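Local coordinates for protein sulfotransferase (Alicyclobacillus acidocaldarius subsp. acidocaldarius, PDB 3RNL) that probably transfers sulfuryl groups to an acceptor substrate and binds magnesium ions, at residues F44-D49 and P97-R102; V185-E190 and R296-W301. One frame throughout, in Å; residues are numbered along the deposited sequence. Where two conformers were deposited one is given.

Interaction 1 of 2, residues F44-D49 and P97-R102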
loop_
_atom_site.group_PDB
_atom_site.type_symbol
_atom_site.label_atom_id
_atom_site.label_comp_id
_atom_site.label_asym_id
_atom_site.label_seq_id
_atom_site.Cartn_x
_atom_site.Cartn_y
_atom_site.Cartn_z
ATOM N N PHE A 44 -9.972 3.797 7.147
ATOM C CA PHE A 44 -11.327 4.351 7.191
ATOM C C PHE A 44 -12.118 4.121 5.892
ATOM O O PHE A 44 -13.301 3.729 5.919
ATOM C CB PHE A 44 -11.263 5.845 7.539
ATOM C CG PHE A 44 -12.597 6.534 7.505
ATOM C CD1 PHE A 44 -13.527 6.321 8.516
ATOM C CD2 PHE A 44 -12.919 7.392 6.470
ATOM C CE1 PHE A 44 -14.763 6.948 8.491
ATOM C CE2 PHE A 44 -14.144 8.030 6.440
ATOM C CZ PHE A 44 -15.069 7.809 7.459
ATOM N N PHE A 45 -11.484 4.372 4.752
ATOM C CA PHE A 45 -12.195 4.265 3.468
ATOM C C PHE A 45 -12.401 2.828 2.991
ATOM O O PHE A 45 -13.071 2.599 1.984
ATOM C CB PHE A 45 -11.498 5.124 2.402
ATOM C CG PHE A 45 -11.637 6.598 2.664
ATOM C CD1 PHE A 45 -12.859 7.223 2.467
ATOM C CD2 PHE A 45 -10.575 7.341 3.158
ATOM C CE1 PHE A 45 -13.016 8.587 2.718
ATOM C CE2 PHE A 45 -10.728 8.694 3.431
ATOM C CZ PHE A 45 -11.953 9.314 3.210
ATOM N N SER A 46 -11.760 1.871 3.668
ATOM C CA SER A 46 -11.955 0.447 3.374
ATOM C C SER A 46 -12.958 -0.313 4.241
ATOM O O SER A 46 -13.333 -1.435 3.914
ATOM C CB SER A 46 -10.595 -0.266 3.432
ATOM O OG SER A 46 -9.786 0.207 2.364
ATOM N N ILE A 47 -13.406 0.293 5.334
ATOM C CA ILE A 47 -14.168 -0.466 6.345
ATOM C C ILE A 47 -15.366 -1.231 5.764
ATOM O O ILE A 47 -15.598 -2.390 6.113
ATOM C CB ILE A 47 -14.644 0.430 7.513
ATOM C CG1 ILE A 47 -13.467 1.162 8.167
ATOM C CG2 ILE A 47 -15.432 -0.387 8.548
ATOM C CD1 ILE A 47 -12.378 0.270 8.699
ATOM N N PRO A 48 -16.149 -0.596 4.881
ATOM C CA PRO A 48 -17.308 -1.347 4.382
ATOM C C PRO A 48 -16.978 -2.616 3.590
ATOM O O PRO A 48 -17.872 -3.448 3.397
ATOM C CB PRO A 48 -18.042 -0.324 3.500
ATOM C CG PRO A 48 -17.610 1.018 4.074
ATOM C CD PRO A 48 -16.165 0.806 4.422
ATOM N N ASP A 49 -15.737 -2.763 3.130
ATOM C CA ASP A 49 -15.326 -3.971 2.411
ATOM C C ASP A 49 -14.798 -5.058 3.356
ATOM O O ASP A 49 -14.520 -6.176 2.917
ATOM C CB ASP A 49 -14.212 -3.632 1.408
ATOM C CG ASP A 49 -14.702 -2.793 0.239
ATOM O OD1 ASP A 49 -15.868 -2.972 -0.189
ATOM O OD2 ASP A 49 -13.923 -1.945 -0.242
ATOM N N PRO A 97 -11.750 -3.251 -2.848
ATOM C CA PRO A 97 -12.173 -2.769 -4.173
ATOM C C PRO A 97 -13.103 -1.562 -4.174
ATOM O O PRO A 97 -13.221 -0.928 -5.216
ATOM C CB PRO A 97 -12.856 -3.995 -4.792
ATOM C CG PRO A 97 -13.392 -4.728 -3.611
ATOM C CD PRO A 97 -12.343 -4.560 -2.527
ATOM N N GLY A 98 -13.747 -1.253 -3.052
ATOM C CA GLY A 98 -14.651 -0.118 -3.016
ATOM C C GLY A 98 -13.999 1.152 -2.495
ATOM O O GLY A 98 -14.629 2.222 -2.457
ATOM N N THR A 99 -12.725 1.046 -2.124
ATOM C CA THR A 99 -12.038 2.136 -1.436
ATOM C C THR A 99 -11.912 3.399 -2.284
ATOM O O THR A 99 -12.232 4.502 -1.819
ATOM C CB THR A 99 -10.637 1.682 -0.958
ATOM O OG1 THR A 99 -10.773 0.466 -0.198
ATOM C CG2 THR A 99 -9.991 2.755 -0.077
ATOM N N ALA A 100 -11.436 3.239 -3.518
ATOM C CA ALA A 100 -11.194 4.391 -4.380
ATOM C C ALA A 100 -12.461 5.226 -4.522
ATOM O O ALA A 100 -12.410 6.444 -4.413
ATOM C CB ALA A 100 -10.703 3.943 -5.768
ATOM N N GLN A 101 -13.587 4.569 -4.777
ATOM C CA GLN A 101 -14.839 5.303 -4.996
ATOM C C GLN A 101 -15.317 6.032 -3.728
ATOM O O GLN A 101 -15.836 7.156 -3.798
ATOM C CB GLN A 101 -15.937 4.387 -5.573
ATOM C CG GLN A 101 -17.226 5.165 -5.949
ATOM C CD GLN A 101 -17.007 6.115 -7.122
ATOM O OE1 GLN A 101 -16.618 5.694 -8.206
ATOM N NE2 GLN A 101 -17.250 7.408 -6.903
ATOM N N ARG A 102 -15.138 5.420 -2.555
ATOM C CA ARG A 102 -15.503 6.110 -1.306
ATOM C C ARG A 102 -14.636 7.336 -1.066
ATOM O O ARG A 102 -15.121 8.382 -0.601
ATOM C CB ARG A 102 -15.373 5.187 -0.084
ATOM C CG ARG A 102 -16.305 4.014 -0.124
ATOM C CD ARG A 102 -16.196 3.093 1.126
ATOM N NE ARG A 102 -16.842 1.855 0.740
ATOM C CZ ARG A 102 -16.201 0.725 0.458
ATOM N NH1 ARG A 102 -14.877 0.620 0.637
ATOM N NH2 ARG A 102 -16.905 -0.321 0.055
#
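R102 and D49 form an end-on, two-pronged salt bridge that ties the loop after strand 34-35 to the start of helix 99-106 in the alpha-beta-alpha sandwich of this P-loop-like sulfotransferase fold. NH2 of R102 meets OD1 of D49 at 2.9 Å and NH1 of R102 meets OD2 of D49 at 2.9 Å. The grip is not coplanar: the carboxylate and guanidinium planes stand 63° apart, and both nitrogens reach the oxygens from above the carboxylate plane while each oxygen lies in the guanidinium plane. NH1 of R102 also donates to the carbonyl O of F45 (3.0 Å), which helps fix the rotation of the guanidinium. P48 CB lies over one of its faces and G98 O over the other. An alanine in place of R102 would probably leave the D49 carboxylate without its charged mate and the carbonyl of F45 without this donor. The tight, buried part is formed by F45, S46 and T99. There the F45 ring meets Y73 edge-to-face and also touches M103 and A106 of helix 99-106, while its CB packs on CG2 of T99 at 3.7 Å. The hydroxyl of S46 donates to OG1 of T99 (2.8 Å); with chi1 of -52° this OG1 lies beside the backbone N of T99, where it also bonds Y96 O. The outer side is looser: P48 and P97 are exposed, and P48 adds its CG, 3.5 Å from NE of R102, the two side chains sliding past each other in opposite directions. P97 brings its N and CD near OD2 of D49. On the other face of that carboxylate from NH1, the backbone N of G98 reaches OD2 of D49 on its syn side at 2.9 Å.

Interaction 2 of 2, residues V185-E190 and R296-W301. With GOL (glycerol), chain E.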
loop_
_atom_site.group_PDB
_atom_site.type_symbol
_atom_site.label_atom_id
_atom_site.label_comp_id
_atom_site.label_asym_id
_atom_site.label_seq_id
_atom_site.Cartn_x
_atom_site.Cartn_y
_atom_site.Cartn_z
ATOM N N VAL A 185 2.318 6.130 -9.603
ATOM C CA VAL A 185 2.745 4.783 -9.211
ATOM C C VAL A 185 4.256 4.777 -9.141
ATOM O O VAL A 185 4.909 5.219 -10.081
ATOM C CB VAL A 185 2.290 3.756 -10.260
ATOM C CG1 VAL A 185 2.829 2.346 -9.919
ATOM C CG2 VAL A 185 0.776 3.755 -10.358
ATOM N N ILE A 186 4.803 4.300 -8.027
ATOM C CA ILE A 186 6.251 4.242 -7.821
ATOM C C ILE A 186 6.663 2.793 -7.687
ATOM O O ILE A 186 5.929 1.997 -7.112
ATOM C CB ILE A 186 6.634 4.916 -6.499
ATOM C CG1 ILE A 186 6.183 6.370 -6.480
ATOM C CG2 ILE A 186 8.138 4.843 -6.261
ATOM C CD1 ILE A 186 6.169 6.923 -5.071
ATOM N N LEU A 187 7.823 2.442 -8.236
ATOM C CA LEU A 187 8.352 1.087 -8.051
ATOM C C LEU A 187 9.322 1.028 -6.874
ATOM O O LEU A 187 10.194 1.881 -6.715
ATOM C CB LEU A 187 9.054 0.597 -9.318
ATOM C CG LEU A 187 8.196 0.634 -10.578
ATOM C CD1 LEU A 187 8.970 0.055 -11.760
ATOM C CD2 LEU A 187 6.868 -0.123 -10.356
ATOM N N PHE A 188 9.166 0.005 -6.048
ATOM C CA PHE A 188 10.001 -0.156 -4.864
ATOM C C PHE A 188 11.490 -0.154 -5.216
ATOM O O PHE A 188 12.327 0.424 -4.510
ATOM C CB PHE A 188 9.624 -1.465 -4.171
ATOM C CG PHE A 188 10.556 -1.852 -3.071
ATOM C CD1 PHE A 188 10.441 -1.273 -1.819
ATOM C CD2 PHE A 188 11.556 -2.775 -3.293
ATOM C CE1 PHE A 188 11.310 -1.625 -0.800
ATOM C CE2 PHE A 188 12.429 -3.134 -2.279
ATOM C CZ PHE A 188 12.304 -2.557 -1.033
ATOM N N GLU A 189 11.818 -0.799 -6.320
ATOM C CA GLU A 189 13.208 -0.935 -6.731
ATOM C C GLU A 189 13.867 0.438 -7.048
ATOM O O GLU A 189 15.045 0.675 -6.726
ATOM C CB GLU A 189 13.271 -1.942 -7.893
ATOM C CG GLU A 189 12.735 -3.386 -7.538
ATOM C CD GLU A 189 11.174 -3.587 -7.505
ATOM O OE1 GLU A 189 10.392 -2.726 -8.008
ATOM O OE2 GLU A 189 10.730 -4.659 -6.978
ATOM N N GLU A 190 13.108 1.338 -7.660
ATOM C CA GLU A 190 13.599 2.695 -7.906
ATOM C C GLU A 190 13.740 3.473 -6.604
ATOM O O GLU A 190 14.706 4.214 -6.404
ATOM C CB GLU A 190 12.673 3.445 -8.859
ATOM C CG GLU A 190 13.093 3.350 -10.305
ATOM C CD GLU A 190 12.083 2.624 -11.156
ATOM O OE1 GLU A 190 12.454 1.612 -11.791
ATOM O OE2 GLU A 190 10.918 3.072 -11.192
ATOM N N ARG A 296 4.660 1.418 -18.334
ATOM C CA ARG A 296 6.085 1.173 -18.199
ATOM C C ARG A 296 6.381 -0.316 -18.160
ATOM O O ARG A 296 5.515 -1.121 -17.839
ATOM C CB ARG A 296 6.651 1.887 -16.972
ATOM C CG ARG A 296 6.116 1.378 -15.656
ATOM C CD ARG A 296 6.590 2.280 -14.521
ATOM N NE ARG A 296 8.049 2.376 -14.472
ATOM C CZ ARG A 296 8.724 3.099 -13.582
ATOM N NH1 ARG A 296 8.074 3.797 -12.658
ATOM N NH2 ARG A 296 10.050 3.121 -13.615
ATOM N N ASP A 297 7.614 -0.659 -18.508
ATOM C CA ASP A 297 8.036 -2.048 -18.582
ATOM C C ASP A 297 8.515 -2.558 -17.215
ATOM O O ASP A 297 9.173 -1.847 -16.463
ATOM C CB ASP A 297 9.127 -2.204 -19.634
ATOM C CG ASP A 297 9.873 -3.507 -19.501
ATOM O OD1 ASP A 297 9.479 -4.477 -20.177
ATOM O OD2 ASP A 297 10.853 -3.557 -18.724
ATOM N N LEU A 298 8.038 -3.750 -16.883
ATOM C CA LEU A 298 8.287 -4.482 -15.634
ATOM C C LEU A 298 9.356 -5.580 -15.679
ATOM O O LEU A 298 9.301 -6.514 -14.882
ATOM C CB LEU A 298 6.994 -4.893 -14.919
ATOM C CG LEU A 298 6.201 -3.612 -14.592
ATOM C CD1 LEU A 298 4.807 -3.941 -14.056
ATOM C CD2 LEU A 298 6.968 -2.705 -13.625
ATOM N N SER A 299 10.148 -5.608 -16.742
ATOM C CA SER A 299 11.095 -6.701 -16.954
ATOM C C SER A 299 11.982 -6.979 -15.737
ATOM O O SER A 299 12.478 -8.096 -15.569
ATOM C CB SER A 299 11.940 -6.454 -18.219
ATOM O OG SER A 299 12.702 -5.262 -18.108
ATOM N N ALA A 300 12.199 -5.972 -14.896
ATOM C CA ALA A 300 12.982 -6.175 -13.677
ATOM C C ALA A 300 12.328 -7.225 -12.770
ATOM O O ALA A 300 12.982 -7.836 -11.926
ATOM C CB ALA A 300 13.159 -4.861 -12.933
ATOM N N TRP A 301 11.031 -7.433 -12.940
ATOM C CA TRP A 301 10.331 -8.404 -12.108
ATOM C C TRP A 301 10.417 -9.832 -12.652
ATOM O O TRP A 301 9.888 -10.749 -12.042
ATOM C CB TRP A 301 8.866 -8.009 -11.962
ATOM C CG TRP A 301 8.634 -6.751 -11.161
ATOM C CD1 TRP A 301 9.574 -5.932 -10.603
ATOM C CD2 TRP A 301 7.362 -6.177 -10.848
ATOM N NE1 TRP A 301 8.958 -4.881 -9.947
ATOM C CE2 TRP A 301 7.600 -5.013 -10.084
ATOM C CE3 TRP A 301 6.043 -6.541 -11.136
ATOM C CZ2 TRP A 301 6.562 -4.201 -9.610
ATOM C CZ3 TRP A 301 5.009 -5.742 -10.656
ATOM C CH2 TRP A 301 5.276 -4.588 -9.901
HETATM C C1 GOL E . 9.833 5.859 -9.930
HETATM O O1 GOL E . 9.337 4.538 -9.796
HETATM C C2 GOL E . 8.727 6.905 -9.769
HETATM O O2 GOL E . 9.307 8.143 -9.371
HETATM C C3 GOL E . 7.973 7.059 -11.095
HETATM O O3 GOL E . 6.578 7.239 -10.884
HETATM O O HOH W 1 5.127 4.166 -12.693
HETATM O O HOH W 2 10.277 -2.461 -10.453
#
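O1 of a glycerol, probably from the crystallisation liquor, is gripped by both segments: the backbone N of L187 donates to it almost straight (3.0 Å, 176°) and NH1 of R296 from 3.2 Å. Glycerol O3 donates to V185 O, and a water links V185 O to R296 NH1 alongside. In the one of two E190 conformers described, OE2 also takes a bond from glycerol O1 and pairs with NH2 of R296, a salt bridge whose bent hydrogen bond is weak and doubtful. The R296 chain bends at chi3 (-57°), bringing its guanidinium flat over L187, with CD1 of L187 3.6 Å from CZ of R296. The same CD1 meets CD2 of L298 at 3.9 Å, while CD2 of L187 approaches CZ2 of W301. L298 CD2 in turn lies over the face of the W301 indole. At the indole edge NE1 of W301 makes a weak bond to OE1 of E189 (3.2 Å), the carboxylate plane turned 60° from the ring; OE2 of E189 accepts from N118 N. The contact thus joins the outermost strand 183-187 and the first turn of helix 188-193 to the tail after helix 273-294, with L298 and W301 also packed on V287 and L290 of that helix.

Overall arrangement
Interactions 1 and 2 lie on opposite sides of the chain's centre, their own centres 26 Å apart and their nearest atoms about 12 Å apart, without touching. They come in series: 44-49 with 97-102 closes before 185-190 with 296-301 opens. Both are tied to the five-stranded parallel sheet. Interaction 1 reaches it indirectly, through the loop that follows outermost strand 34-35, through F45 against F12 of strand 11-13, and through helix 99-106, which leads into strand 111-116; interaction 2 is built directly on the other outermost strand, 183-187, next to 111-116. Each therefore joins a peripheral element to the sandwich, a loop in one case and the C-terminal tail in the other.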